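Local coordinates for protein lipid transferase CIDEC (Mus musculus, PDB 4IKG) that transfers triacylglycerol between lipid droplets in white adipose tissue, driving their fusion into a single large droplet and so favouring lipid storage, at residues P7-T12 / D67-V72; H24-L29 / E59-L64. All blocks are in the same frame, centred on the assembly; numbering follows the deposited sequence.

Interaction 1: P7-T12 / D67-V72; sequences PCRVST and DTMFMV
Phe70 N donates to Arg9 O (2.5 Å) and Ser11 N to Phe70 O (3.0 Å). Strands 7-11 and 69-72 thus run parallel, pairing Arg9 with Met69, Val10 with Phe70 and Ser11 with Met71, though their short axes are twisted by 48°. Beyond this point they splay, and the buried Ser11 O and Val72 N have no polar partner in the model. On the face carrying Arg9, Ser11, Met69 and Met71, Met69 sets CG anti to the backbone N, then bends at chi2 and chi3, which folds SD and CE back over Arg9. This brings SD to 3.2 Å from Arg9 O and lays CE against Arg9 CB at 3.7 Å. Arg9 reaches out, extended beyond CG, one guanidinium face resting on Asp67 CB; the carboxylate plane is turned 89° to it and no salt bridge forms. On the other face, the Phe70 ring meets Cys8 CB obliquely through CE2 (4.0 Å), with Cys8 SG 5.1 Å from the ring centroid in a sulfur-aromatic contact. Val10 CG1 meets Val72 CG1 at 4.1 Å. Strand 7-11 lies between 18-22 and 69-73 in the mixed sheet, strand 45-48 flanks 69-73 beyond, and helix 26-36 packs on the face of Val10 and Val72 through Val33.

Interaction 2: H24-L29 / E59-L64; sequences HSLEDL and EYFQAL
The Phe61 ring receives Leu26 CA over the centre of one face, 4.0 Å above the plane, as the start of helix 26-36 passes across it. Along the same side of the ring, CE2 comes within 3.5 Å of both Leu26 N and Ser25 C, so main-chain atoms of Ser25 and Leu26 lie against the ring. Leu29 CD2 approaches obliquely, 3.6 Å from Phe61 CE1. Leu26 CB adds a looser touch on Phe61 CG. Phe61 has CG anti to the backbone N, and this chi1 of 170° lays the ring alongside the first turn of the other helix, face on. Arg6 makes a cation-pi contact with the same ring and also bonds to Phe61 O. At the margin, Gln62 bends at chi2 (-63°) and brings NE2 to 3.5 Å from His24 O, too loosely for a hydrogen bond; that amide nitrogen is instead bonded to Glu58. No hydrogen bond joins the two segments. Ala23, Cys8 and Val55 also touch Phe61, so the ring of the short helix is packed between the start of helix 26-36 and residues of strands 7-11 and 54-55. The fold is the ubiquitin-like roll of the CIDE-N domain; here the short helix before the last strand meets the start of the main helix.

Interaction 1 lies in the middle of the sheet, its centre about 5 Å from the centre of the chain; the centre of interaction 2, between two helices, is about 9 Å from it. The first is held by main-chain hydrogen bonds, with Arg9 exposed on one face and apolar side chains on the other; the second has no hydrogen bond across it and relies on one aromatic ring. Both are only partly buried, but their buried sides merge: Cys8 SG meets Phe61 CZ at 3.6 Å, and Phe70 CE1 meets Leu64 CD1 at 3.6 Å. Helix 58-63 and strand 69-73 follow each other through residues 64-68, so the second segments are neighbours in sequence within one CIDE-N domain.

Interaction 1: P7-T12 / D67-V72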
loop_
_atom_site.group_PDB
_atom_site.type_symbol
_atom_site.label_atom_id
_atom_site.label_comp_id
_atom_site.label_asym_id
_atom_site.label_seq_id
_atom_site.Cartn_x
_atom_site.Cartn_y
_atom_site.Cartn_z
ATOM N N PRO A 7 6.317 8.345 -4.983
ATOM C CA PRO A 7 6.434 7.002 -5.561
ATOM C C PRO A 7 6.179 5.913 -4.523
ATOM O O PRO A 7 6.672 6.004 -3.396
ATOM C CB PRO A 7 7.890 6.953 -6.031
ATOM C CG PRO A 7 8.601 7.910 -5.138
ATOM C CD PRO A 7 7.623 9.019 -4.878
ATOM N N CYS A 8 5.410 4.898 -4.902
ATOM C CA CYS A 8 5.067 3.815 -3.988
ATOM C C CYS A 8 5.180 2.459 -4.675
ATOM O O CYS A 8 4.652 2.264 -5.769
ATOM C CB CYS A 8 3.648 4.003 -3.446
ATOM S SG CYS A 8 3.357 5.568 -2.585
ATOM N N ARG A 9 5.870 1.521 -4.036
ATOM C CA ARG A 9 5.964 0.165 -4.564
ATOM C C ARG A 9 4.986 -0.735 -3.818
ATOM O O ARG A 9 5.230 -1.117 -2.671
ATOM C CB ARG A 9 7.393 -0.368 -4.444
ATOM C CG ARG A 9 8.439 0.551 -5.061
ATOM C CD ARG A 9 9.834 -0.054 -4.991
ATOM N NE ARG A 9 10.858 0.891 -5.434
ATOM C CZ ARG A 9 12.150 0.599 -5.545
ATOM N NH1 ARG A 9 12.586 -0.618 -5.249
ATOM N NH2 ARG A 9 13.008 1.525 -5.954
ATOM N N VAL A 10 3.874 -1.066 -4.469
ATOM C CA VAL A 10 2.803 -1.814 -3.815
ATOM C C VAL A 10 2.744 -3.269 -4.283
ATOM O O VAL A 10 2.670 -3.544 -5.481
ATOM C CB VAL A 10 1.436 -1.138 -4.040
ATOM C CG1 VAL A 10 0.343 -1.878 -3.288
ATOM C CG2 VAL A 10 1.495 0.318 -3.605
ATOM N N SER A 11 2.779 -4.193 -3.326
ATOM C CA SER A 11 2.722 -5.619 -3.631
ATOM C C SER A 11 1.406 -6.227 -3.163
ATOM O O SER A 11 0.681 -5.627 -2.370
ATOM C CB SER A 11 3.897 -6.352 -2.979
ATOM O OG SER A 11 3.801 -7.753 -3.172
ATOM N N THR A 12 1.103 -7.422 -3.658
ATOM C CA THR A 12 -0.085 -8.149 -3.230
ATOM C C THR A 12 0.275 -9.142 -2.129
ATOM O O THR A 12 1.446 -9.475 -1.947
ATOM C CB THR A 12 -0.751 -8.891 -4.404
ATOM O OG1 THR A 12 0.216 -9.721 -5.059
ATOM C CG2 THR A 12 -1.318 -7.896 -5.405
ATOM N N ASP A 67 11.962 3.740 -1.824
ATOM C CA ASP A 67 12.028 2.375 -2.324
ATOM C C ASP A 67 11.288 1.409 -1.402
ATOM O O ASP A 67 11.450 0.193 -1.506
ATOM C CB ASP A 67 13.485 1.940 -2.512
ATOM C CG ASP A 67 14.262 1.903 -1.208
ATOM O OD1 ASP A 67 13.842 2.560 -0.232
ATOM O OD2 ASP A 67 15.305 1.215 -1.164
ATOM N N THR A 68 10.474 1.958 -0.505
ATOM C CA THR A 68 9.704 1.146 0.435
ATOM C C THR A 68 8.662 0.291 -0.280
ATOM O O THR A 68 7.837 0.808 -1.038
ATOM C CB THR A 68 8.988 2.020 1.488
ATOM O OG1 THR A 68 9.958 2.733 2.264
ATOM C CG2 THR A 68 8.141 1.156 2.410
ATOM N N MET A 69 8.703 -1.017 -0.038
ATOM C CA MET A 69 7.718 -1.923 -0.617
ATOM C C MET A 69 6.502 -2.036 0.294
ATOM O O MET A 69 6.610 -2.482 1.439
ATOM C CB MET A 69 8.327 -3.306 -0.856
ATOM C CG MET A 69 7.384 -4.297 -1.521
ATOM S SD MET A 69 6.906 -3.812 -3.192
ATOM C CE MET A 69 8.500 -3.847 -4.013
ATOM N N PHE A 70 5.345 -1.627 -0.213
ATOM C CA PHE A 70 4.116 -1.693 0.567
ATOM C C PHE A 70 3.358 -2.992 0.337
ATOM O O PHE A 70 3.758 -3.833 -0.470
ATOM C CB PHE A 70 3.208 -0.506 0.253
ATOM C CG PHE A 70 3.779 0.817 0.663
ATOM C CD1 PHE A 70 3.642 1.275 1.963
ATOM C CD2 PHE A 70 4.455 1.606 -0.252
ATOM C CE1 PHE A 70 4.169 2.495 2.341
ATOM C CE2 PHE A 70 4.984 2.828 0.123
ATOM C CZ PHE A 70 4.841 3.271 1.420
ATOM N N MET A 71 2.257 -3.141 1.064
ATOM C CA MET A 71 1.399 -4.307 0.958
ATOM C C MET A 71 -0.001 -3.928 1.420
ATOM O O MET A 71 -0.204 -3.551 2.578
ATOM C CB MET A 71 1.951 -5.459 1.796
ATOM C CG MET A 71 1.151 -6.743 1.679
ATOM S SD MET A 71 2.200 -8.204 1.805
ATOM C CE MET A 71 1.095 -9.327 2.661
ATOM N N VAL A 72 -0.979 -3.979 0.533
ATOM C CA VAL A 72 -2.307 -3.553 0.920
ATOM C C VAL A 72 -3.015 -4.671 1.584
ATOM O O VAL A 72 -2.926 -5.812 1.161
ATOM C CB VAL A 72 -3.203 -3.167 -0.243
ATOM C CG1 VAL A 72 -2.878 -1.799 -0.751
ATOM C CG2 VAL A 72 -3.145 -4.211 -1.333
#

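Interaction 2: H24-L29 / E59-L64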
loop_
_atom_site.group_PDB
_atom_site.type_symbol
_atom_site.label_atom_id
_atom_site.label_comp_id
_atom_site.label_asym_id
_atom_site.label_seq_id
_atom_site.Cartn_x
_atom_site.Cartn_y
_atom_site.Cartn_z
ATOM N N HIS A 24 -0.395 10.955 -3.943
ATOM C CA HIS A 24 -0.309 12.264 -3.299
ATOM C C HIS A 24 -0.367 12.141 -1.783
ATOM O O HIS A 24 0.269 12.910 -1.063
ATOM C CB HIS A 24 -1.428 13.185 -3.778
ATOM C CG HIS A 24 -1.030 14.093 -4.896
ATOM N ND1 HIS A 24 -1.283 13.800 -6.218
ATOM C CD2 HIS A 24 -0.403 15.294 -4.891
ATOM C CE1 HIS A 24 -0.829 14.778 -6.980
ATOM N NE2 HIS A 24 -0.290 15.698 -6.197
ATOM N N SER A 25 -1.155 11.188 -1.300
ATOM C CA SER A 25 -1.162 10.865 0.131
ATOM C C SER A 25 -1.697 9.449 0.358
ATOM O O SER A 25 -2.064 8.759 -0.596
ATOM C CB SER A 25 -1.926 11.898 0.975
ATOM O OG SER A 25 -3.213 12.171 0.469
ATOM N N LEU A 26 -1.723 9.025 1.620
ATOM C CA LEU A 26 -2.204 7.700 2.012
ATOM C C LEU A 26 -3.604 7.412 1.479
ATOM O O LEU A 26 -3.844 6.375 0.850
ATOM C CB LEU A 26 -2.206 7.585 3.539
ATOM C CG LEU A 26 -2.699 6.283 4.170
ATOM C CD1 LEU A 26 -1.921 5.110 3.622
ATOM C CD2 LEU A 26 -2.563 6.347 5.680
ATOM N N GLU A 27 -4.515 8.343 1.743
ATOM C CA GLU A 27 -5.911 8.227 1.344
ATOM C C GLU A 27 -6.015 7.958 -0.148
ATOM O O GLU A 27 -6.708 7.031 -0.587
ATOM C CB GLU A 27 -6.638 9.534 1.657
ATOM C CG GLU A 27 -8.024 9.349 2.233
ATOM C CD GLU A 27 -9.048 10.272 1.600
ATOM O OE1 GLU A 27 -8.768 10.808 0.509
ATOM O OE2 GLU A 27 -10.133 10.463 2.188
ATOM N N ASP A 28 -5.303 8.784 -0.904
ATOM C CA ASP A 28 -5.321 8.773 -2.352
ATOM C C ASP A 28 -4.766 7.467 -2.898
ATOM O O ASP A 28 -5.310 6.891 -3.842
ATOM C CB ASP A 28 -4.475 9.935 -2.851
ATOM C CG ASP A 28 -4.553 11.145 -1.926
ATOM O OD1 ASP A 28 -4.644 10.939 -0.699
ATOM O OD2 ASP A 28 -4.545 12.301 -2.406
ATOM N N LEU A 29 -3.666 7.015 -2.305
ATOM C CA LEU A 29 -3.075 5.737 -2.669
ATOM C C LEU A 29 -4.107 4.643 -2.477
ATOM O O LEU A 29 -4.356 3.846 -3.380
ATOM C CB LEU A 29 -1.851 5.441 -1.806
ATOM C CG LEU A 29 -1.182 4.097 -2.094
ATOM C CD1 LEU A 29 -0.748 4.032 -3.549
ATOM C CD2 LEU A 29 0.001 3.868 -1.167
ATOM N N GLU A 59 1.881 11.304 7.848
ATOM C CA GLU A 59 3.244 11.704 8.188
ATOM C C GLU A 59 4.230 10.547 8.041
ATOM O O GLU A 59 5.288 10.698 7.427
ATOM C CB GLU A 59 3.307 12.277 9.608
ATOM C CG GLU A 59 2.671 13.657 9.764
ATOM C CD GLU A 59 1.163 13.638 9.613
ATOM O OE1 GLU A 59 0.543 12.606 9.948
ATOM O OE2 GLU A 59 0.601 14.654 9.151
ATOM N N TYR A 60 3.879 9.394 8.606
ATOM C CA TYR A 60 4.709 8.194 8.500
ATOM C C TYR A 60 4.767 7.709 7.059
ATOM O O TYR A 60 5.798 7.219 6.600
ATOM C CB TYR A 60 4.169 7.080 9.401
ATOM C CG TYR A 60 5.050 5.853 9.484
ATOM C CD1 TYR A 60 6.193 5.849 10.272
ATOM C CD2 TYR A 60 4.729 4.691 8.791
ATOM C CE1 TYR A 60 7.001 4.727 10.361
ATOM C CE2 TYR A 60 5.530 3.563 8.873
ATOM C CZ TYR A 60 6.665 3.588 9.660
ATOM O OH TYR A 60 7.468 2.474 9.749
ATOM N N PHE A 61 3.649 7.851 6.351
ATOM C CA PHE A 61 3.562 7.450 4.951
ATOM C C PHE A 61 4.492 8.295 4.091
ATOM O O PHE A 61 5.100 7.800 3.141
ATOM C CB PHE A 61 2.118 7.566 4.448
ATOM C CG PHE A 61 1.976 7.412 2.958
ATOM C CD1 PHE A 61 2.020 6.159 2.366
ATOM C CD2 PHE A 61 1.781 8.522 2.150
ATOM C CE1 PHE A 61 1.883 6.019 0.994
ATOM C CE2 PHE A 61 1.643 8.385 0.779
ATOM C CZ PHE A 61 1.693 7.134 0.202
ATOM N N GLN A 62 4.598 9.574 4.435
ATOM C CA GLN A 62 5.479 10.486 3.715
ATOM C C GLN A 62 6.940 10.305 4.118
ATOM O O GLN A 62 7.845 10.519 3.312
ATOM C CB GLN A 62 5.050 11.939 3.937
ATOM C CG GLN A 62 3.786 12.337 3.196
ATOM C CD GLN A 62 3.946 12.266 1.690
ATOM O OE1 GLN A 62 5.008 12.578 1.151
ATOM N NE2 GLN A 62 2.890 11.851 1.001
ATOM N N ALA A 63 7.164 9.906 5.365
ATOM C CA ALA A 63 8.519 9.809 5.895
ATOM C C ALA A 63 9.250 8.543 5.451
ATOM O O ALA A 63 10.480 8.493 5.484
ATOM C CB ALA A 63 8.504 9.908 7.406
ATOM N N LEU A 64 8.497 7.527 5.044
ATOM C CA LEU A 64 9.091 6.267 4.604
ATOM C C LEU A 64 9.959 6.469 3.362
ATOM O O LEU A 64 9.726 7.387 2.575
ATOM C CB LEU A 64 8.006 5.220 4.336
ATOM C CG LEU A 64 7.318 4.609 5.561
ATOM C CD1 LEU A 64 6.110 3.780 5.148
ATOM C CD2 LEU A 64 8.295 3.765 6.366
#